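Local coordinates for ChrR-like cupin domain-containing protein (Ralstonia eutropha, PDB 3CJX) that is of unknown function but adopts a cupin-like fold and belongs to the ChrR-like cupin proteins, at residues A[20-34]-A[45-57]. Residues are numbered along the deposited sequence; the frame is centred on the assembly and turned at random.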
loop_
_atom_site.group_PDB
_atom_site.type_symbol
_atom_site.label_atom_id
_atom_site.label_comp_id
_atom_site.label_asym_id
_atom_site.label_seq_id
_atom_site.Cartn_x
_atom_site.Cartn_y
_atom_site.Cartn_z
ATOM N N PHE A 20 -0.446 -9.252 9.803
ATOM C CA PHE A 20 0.096 -8.419 8.734
ATOM C C PHE A 20 1.599 -8.660 8.605
ATOM O O PHE A 20 2.269 -9.074 9.552
ATOM C CB PHE A 20 -0.155 -6.928 9.004
ATOM C CG PHE A 20 -1.532 -6.439 8.618
ATOM C CD1 PHE A 20 -2.676 -7.144 8.952
ATOM C CD2 PHE A 20 -1.682 -5.217 7.971
ATOM C CE1 PHE A 20 -3.936 -6.656 8.603
ATOM C CE2 PHE A 20 -2.939 -4.727 7.627
ATOM C CZ PHE A 20 -4.065 -5.449 7.950
ATOM N N LEU A 21 2.109 -8.425 7.403
ATOM C CA LEU A 21 3.535 -8.500 7.153
ATOM C C LEU A 21 4.096 -7.236 7.805
ATOM O O LEU A 21 3.588 -6.141 7.573
ATOM C CB LEU A 21 3.806 -8.521 5.646
ATOM C CG LEU A 21 3.171 -9.690 4.889
ATOM C CD1 LEU A 21 3.439 -9.586 3.389
ATOM C CD2 LEU A 21 3.698 -11.005 5.470
ATOM N N LYS A 22 5.119 -7.379 8.635
ATOM C CA LYS A 22 5.649 -6.243 9.384
ATOM C C LYS A 22 6.803 -5.491 8.727
ATOM O O LYS A 22 7.624 -6.077 8.020
ATOM C CB LYS A 22 6.028 -6.688 10.790
ATOM C CG LYS A 22 4.866 -7.432 11.484
ATOM C CD LYS A 22 4.750 -7.091 12.947
ATOM C CE LYS A 22 3.387 -7.455 13.597
ATOM N NZ LYS A 22 2.492 -8.430 12.883
ATOM N N ALA A 23 6.810 -4.172 8.919
ATOM C CA ALA A 23 7.886 -3.306 8.458
ATOM C C ALA A 23 8.216 -3.382 6.979
ATOM O O ALA A 23 9.328 -3.751 6.622
ATOM C CB ALA A 23 9.146 -3.594 9.279
ATOM N N LEU A 24 7.265 -3.018 6.128
ATOM C CA LEU A 24 7.475 -3.005 4.668
ATOM C C LEU A 24 8.780 -2.317 4.280
ATOM O O LEU A 24 9.061 -1.195 4.737
ATOM C CB LEU A 24 6.327 -2.281 3.961
ATOM C CG LEU A 24 6.365 -2.214 2.421
ATOM C CD1 LEU A 24 6.316 -3.629 1.853
ATOM C CD2 LEU A 24 5.197 -1.356 1.882
ATOM N N GLY A 25 9.555 -2.979 3.417
ATOM C CA GLY A 25 10.876 -2.495 2.991
ATOM C C GLY A 25 11.780 -2.112 4.156
ATOM O O GLY A 25 12.603 -1.204 4.031
ATOM N N GLY A 26 11.619 -2.790 5.293
ATOM C CA GLY A 26 12.399 -2.483 6.494
ATOM C C GLY A 26 12.026 -1.194 7.202
ATOM O O GLY A 26 12.821 -0.698 7.999
ATOM N N HIS A 27 10.838 -0.651 6.915
ATOM C CA HIS A 27 10.358 0.578 7.545
ATOM C C HIS A 27 9.391 0.284 8.670
ATOM O O HIS A 27 8.212 -0.001 8.446
ATOM C CB HIS A 27 9.692 1.501 6.530
ATOM C CG HIS A 27 10.629 1.987 5.470
ATOM N ND1 HIS A 27 10.268 2.107 4.142
ATOM C CD2 HIS A 27 11.938 2.332 5.536
ATOM C CE1 HIS A 27 11.303 2.551 3.447
ATOM N NE2 HIS A 27 12.333 2.682 4.268
ATOM N N GLU A 28 9.910 0.383 9.885
ATOM C CA GLU A 28 9.133 0.161 11.085
ATOM C C GLU A 28 7.883 1.055 11.080
ATOM O O GLU A 28 7.944 2.224 10.702
ATOM C CB GLU A 28 10.018 0.484 12.292
ATOM C CG GLU A 28 9.688 -0.275 13.557
ATOM C CD GLU A 28 9.798 -1.795 13.374
ATOM O OE1 GLU A 28 10.524 -2.249 12.448
ATOM O OE2 GLU A 28 9.167 -2.535 14.168
ATOM N N GLY A 29 6.742 0.489 11.452
ATOM C CA GLY A 29 5.500 1.244 11.523
ATOM C C GLY A 29 4.573 1.114 10.331
ATOM O O GLY A 29 3.412 1.523 10.404
ATOM N N THR A 30 5.072 0.561 9.231
ATOM C CA THR A 30 4.247 0.312 8.061
ATOM C C THR A 30 4.044 -1.201 7.901
ATOM O O THR A 30 4.929 -1.911 7.424
ATOM C CB THR A 30 4.869 0.914 6.797
ATOM O OG1 THR A 30 5.063 2.315 6.992
ATOM C CG2 THR A 30 3.969 0.708 5.618
ATOM N N ASP A 31 2.882 -1.683 8.335
ATOM C CA ASP A 31 2.513 -3.091 8.224
ATOM C C ASP A 31 1.477 -3.290 7.103
ATOM O O ASP A 31 0.480 -2.583 7.038
ATOM C CB ASP A 31 1.962 -3.553 9.562
ATOM C CG ASP A 31 2.968 -3.394 10.679
ATOM O OD1 ASP A 31 4.175 -3.416 10.384
ATOM O OD2 ASP A 31 2.564 -3.269 11.854
ATOM N N ILE A 32 1.688 -4.286 6.253
ATOM C CA ILE A 32 0.844 -4.507 5.076
ATOM C C ILE A 32 0.241 -5.881 5.043
ATOM O O ILE A 32 0.829 -6.852 5.558
ATOM C CB ILE A 32 1.687 -4.487 3.757
ATOM C CG1 ILE A 32 2.552 -3.270 3.665
ATOM C CG2 ILE A 32 0.822 -4.439 2.526
ATOM C CD1 ILE A 32 1.730 -2.022 3.556
ATOM N N PHE A 33 -0.931 -5.954 4.417
ATOM C CA PHE A 33 -1.547 -7.220 4.086
ATOM C C PHE A 33 -1.855 -7.125 2.585
ATOM O O PHE A 33 -2.750 -6.389 2.195
ATOM C CB PHE A 33 -2.808 -7.506 4.903
ATOM C CG PHE A 33 -3.160 -8.967 4.952
ATOM C CD1 PHE A 33 -3.372 -9.682 3.775
ATOM C CD2 PHE A 33 -3.255 -9.627 6.156
ATOM C CE1 PHE A 33 -3.671 -11.013 3.796
ATOM C CE2 PHE A 33 -3.565 -10.959 6.194
ATOM C CZ PHE A 33 -3.781 -11.658 5.003
ATOM N N PRO A 34 -1.114 -7.863 1.741
ATOM C CA PRO A 34 -1.389 -7.750 0.325
ATOM C C PRO A 34 -2.691 -8.436 -0.036
ATOM O O PRO A 34 -3.055 -9.420 0.592
ATOM C CB PRO A 34 -0.206 -8.485 -0.315
ATOM C CG PRO A 34 0.185 -9.485 0.691
ATOM C CD PRO A 34 -0.055 -8.852 2.012
ATOM N N VAL A 45 -3.731 -3.628 -4.779
ATOM C CA VAL A 45 -4.799 -3.346 -3.850
ATOM C C VAL A 45 -4.295 -3.911 -2.530
ATOM O O VAL A 45 -4.054 -5.107 -2.435
ATOM C CB VAL A 45 -6.121 -3.980 -4.299
ATOM C CG1 VAL A 45 -7.255 -3.617 -3.317
ATOM C CG2 VAL A 45 -6.450 -3.542 -5.713
HETATM N N MSE A 46 -4.094 -3.051 -1.532
HETATM C CA MSE A 46 -3.531 -3.473 -0.248
HETATM C C MSE A 46 -4.268 -2.914 0.959
HETATM O O MSE A 46 -4.965 -1.915 0.873
HETATM C CB MSE A 46 -2.118 -2.913 -0.096
HETATM C CG MSE A 46 -1.192 -2.945 -1.306
HETATM SE SE MSE A 46 -0.471 -4.696 -1.678
HETATM C CE MSE A 46 -1.669 -5.427 -2.958
ATOM N N ARG A 47 -4.056 -3.554 2.093
ATOM C CA ARG A 47 -4.506 -3.069 3.386
ATOM C C ARG A 47 -3.226 -2.677 4.084
ATOM O O ARG A 47 -2.280 -3.477 4.095
ATOM C CB ARG A 47 -5.177 -4.174 4.189
ATOM C CG ARG A 47 -6.637 -4.310 3.963
ATOM C CD ARG A 47 -7.520 -3.453 4.860
ATOM N NE ARG A 47 -7.483 -3.797 6.281
ATOM C CZ ARG A 47 -6.854 -3.119 7.241
ATOM N NH1 ARG A 47 -6.169 -2.011 6.983
ATOM N NH2 ARG A 47 -6.928 -3.544 8.497
ATOM N N ALA A 48 -3.169 -1.457 4.626
ATOM C CA ALA A 48 -1.998 -0.997 5.389
ATOM C C ALA A 48 -2.418 -0.691 6.829
ATOM O O ALA A 48 -3.558 -0.310 7.081
ATOM C CB ALA A 48 -1.368 0.229 4.745
ATOM N N SER A 49 -1.500 -0.899 7.768
ATOM C CA SER A 49 -1.725 -0.612 9.185
ATOM C C SER A 49 -0.549 0.247 9.648
ATOM O O SER A 49 0.578 -0.223 9.753
ATOM C CB SER A 49 -1.840 -1.891 10.008
ATOM O OG SER A 49 -2.198 -1.592 11.343
ATOM N N PHE A 50 -0.830 1.524 9.897
ATOM C CA PHE A 50 0.199 2.476 10.256
ATOM C C PHE A 50 0.273 2.821 11.732
ATOM O O PHE A 50 -0.743 3.075 12.377
ATOM C CB PHE A 50 -0.020 3.754 9.493
ATOM C CG PHE A 50 0.065 3.599 8.013
ATOM C CD1 PHE A 50 1.290 3.630 7.377
ATOM C CD2 PHE A 50 -1.077 3.489 7.259
ATOM C CE1 PHE A 50 1.375 3.524 6.020
ATOM C CE2 PHE A 50 -1.004 3.375 5.887
ATOM C CZ PHE A 50 0.226 3.393 5.266
ATOM N N ALA A 51 1.500 2.851 12.237
ATOM C CA ALA A 51 1.774 3.188 13.608
ATOM C C ALA A 51 1.698 4.699 13.755
ATOM O O ALA A 51 1.856 5.424 12.767
ATOM C CB ALA A 51 3.171 2.697 13.976
ATOM N N PRO A 52 1.441 5.186 14.979
ATOM C CA PRO A 52 1.433 6.626 15.201
ATOM C C PRO A 52 2.802 7.268 15.018
ATOM O O PRO A 52 3.817 6.609 15.153
ATOM C CB PRO A 52 1.046 6.749 16.678
ATOM C CG PRO A 52 0.434 5.452 17.055
ATOM C CD PRO A 52 1.107 4.437 16.205
ATOM N N GLY A 53 2.813 8.555 14.708
ATOM C CA GLY A 53 4.036 9.326 14.580
ATOM C C GLY A 53 4.881 9.115 13.335
ATOM O O GLY A 53 6.076 9.412 13.340
ATOM N N LEU A 54 4.291 8.619 12.264
ATOM C CA LEU A 54 5.075 8.389 11.056
ATOM C C LEU A 54 5.025 9.540 10.084
ATOM O O LEU A 54 4.032 10.242 9.977
ATOM C CB LEU A 54 4.621 7.143 10.307
ATOM C CG LEU A 54 4.760 5.813 11.040
ATOM C CD1 LEU A 54 4.424 4.711 10.051
ATOM C CD2 LEU A 54 6.169 5.621 11.653
ATOM N N THR A 55 6.144 9.727 9.404
ATOM C CA THR A 55 6.291 10.691 8.332
ATOM C C THR A 55 7.036 9.967 7.226
ATOM O O THR A 55 8.232 9.762 7.306
ATOM C CB THR A 55 7.073 11.905 8.771
ATOM O OG1 THR A 55 6.278 12.630 9.698
ATOM C CG2 THR A 55 7.377 12.798 7.586
ATOM N N LEU A 56 6.313 9.536 6.214
ATOM C CA LEU A 56 6.927 8.811 5.111
ATOM C C LEU A 56 7.599 9.777 4.151
ATOM O O LEU A 56 7.435 10.992 4.268
ATOM C CB LEU A 56 5.877 7.967 4.388
ATOM C CG LEU A 56 5.210 6.907 5.256
ATOM C CD1 LEU A 56 4.089 6.275 4.458
ATOM C CD2 LEU A 56 6.228 5.882 5.756
ATOM N N PRO A 57 8.388 9.243 3.203
ATOM C CA PRO A 57 9.014 10.145 2.263
ATOM C C PRO A 57 7.981 10.682 1.291
ATOM O O PRO A 57 6.856 10.201 1.272
ATOM C CB PRO A 57 10.028 9.242 1.540
ATOM C CG PRO A 57 10.070 7.979 2.302
ATOM C CD PRO A 57 8.761 7.842 2.927
#
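Asp31 with Ser49 and Phe33 with Arg47 are the hydrogen-bonded pairs that zip strand 30-34 to strand 45-50, two antiparallel arms of one beta hairpin. Each pair exchanges two backbone bonds, among them Ser49 N to Asp31 O at 2.7 Å. At the open end of the hairpin a fifth bond, Ala51 N to Gly29 O (3.0 Å), arrives in the carbonyl plane on a lone pair.

Polar and aromatic groups meet on the face that carries Asp31, Phe33, Arg47 and Ser49. The Arg47 chain, bent at chi2 (-88°) and chi3 (-66°), brings its guanidinium to the Phe20 ring: Phe20 CZ lies over one face, offset toward the rim, 3.5 Å from Arg47 NH2, and the planes are 65° apart, so the groups are not stacked. Phe33 CB covers one face of the Phe20 ring. Glu111 on strand 110-117 holds two polar ends of strand 45-50, salt-bridged to Arg47 NH1 and hydrogen-bonded to Ser49 OG.

The other face is mainly apolar. Ile32 CD1 meets Ala48 CB at 4.0 Å, and Pro34 CB lies 4.0 Å from SE of Met46, present as selenomethionine. Thr30 and Phe50 run side by side. Beyond the strand ends, Leu54 CD1 lies against the Gly29 backbone and near Thr30 OG1, which Leu56 CD2 also approaches.

Within the mixed sheet of this cupin-like fold, strand 110-117 pairs with the far edge of strand 43-50, and helix 135-148 packs against Leu21, Leu24 and Pro34.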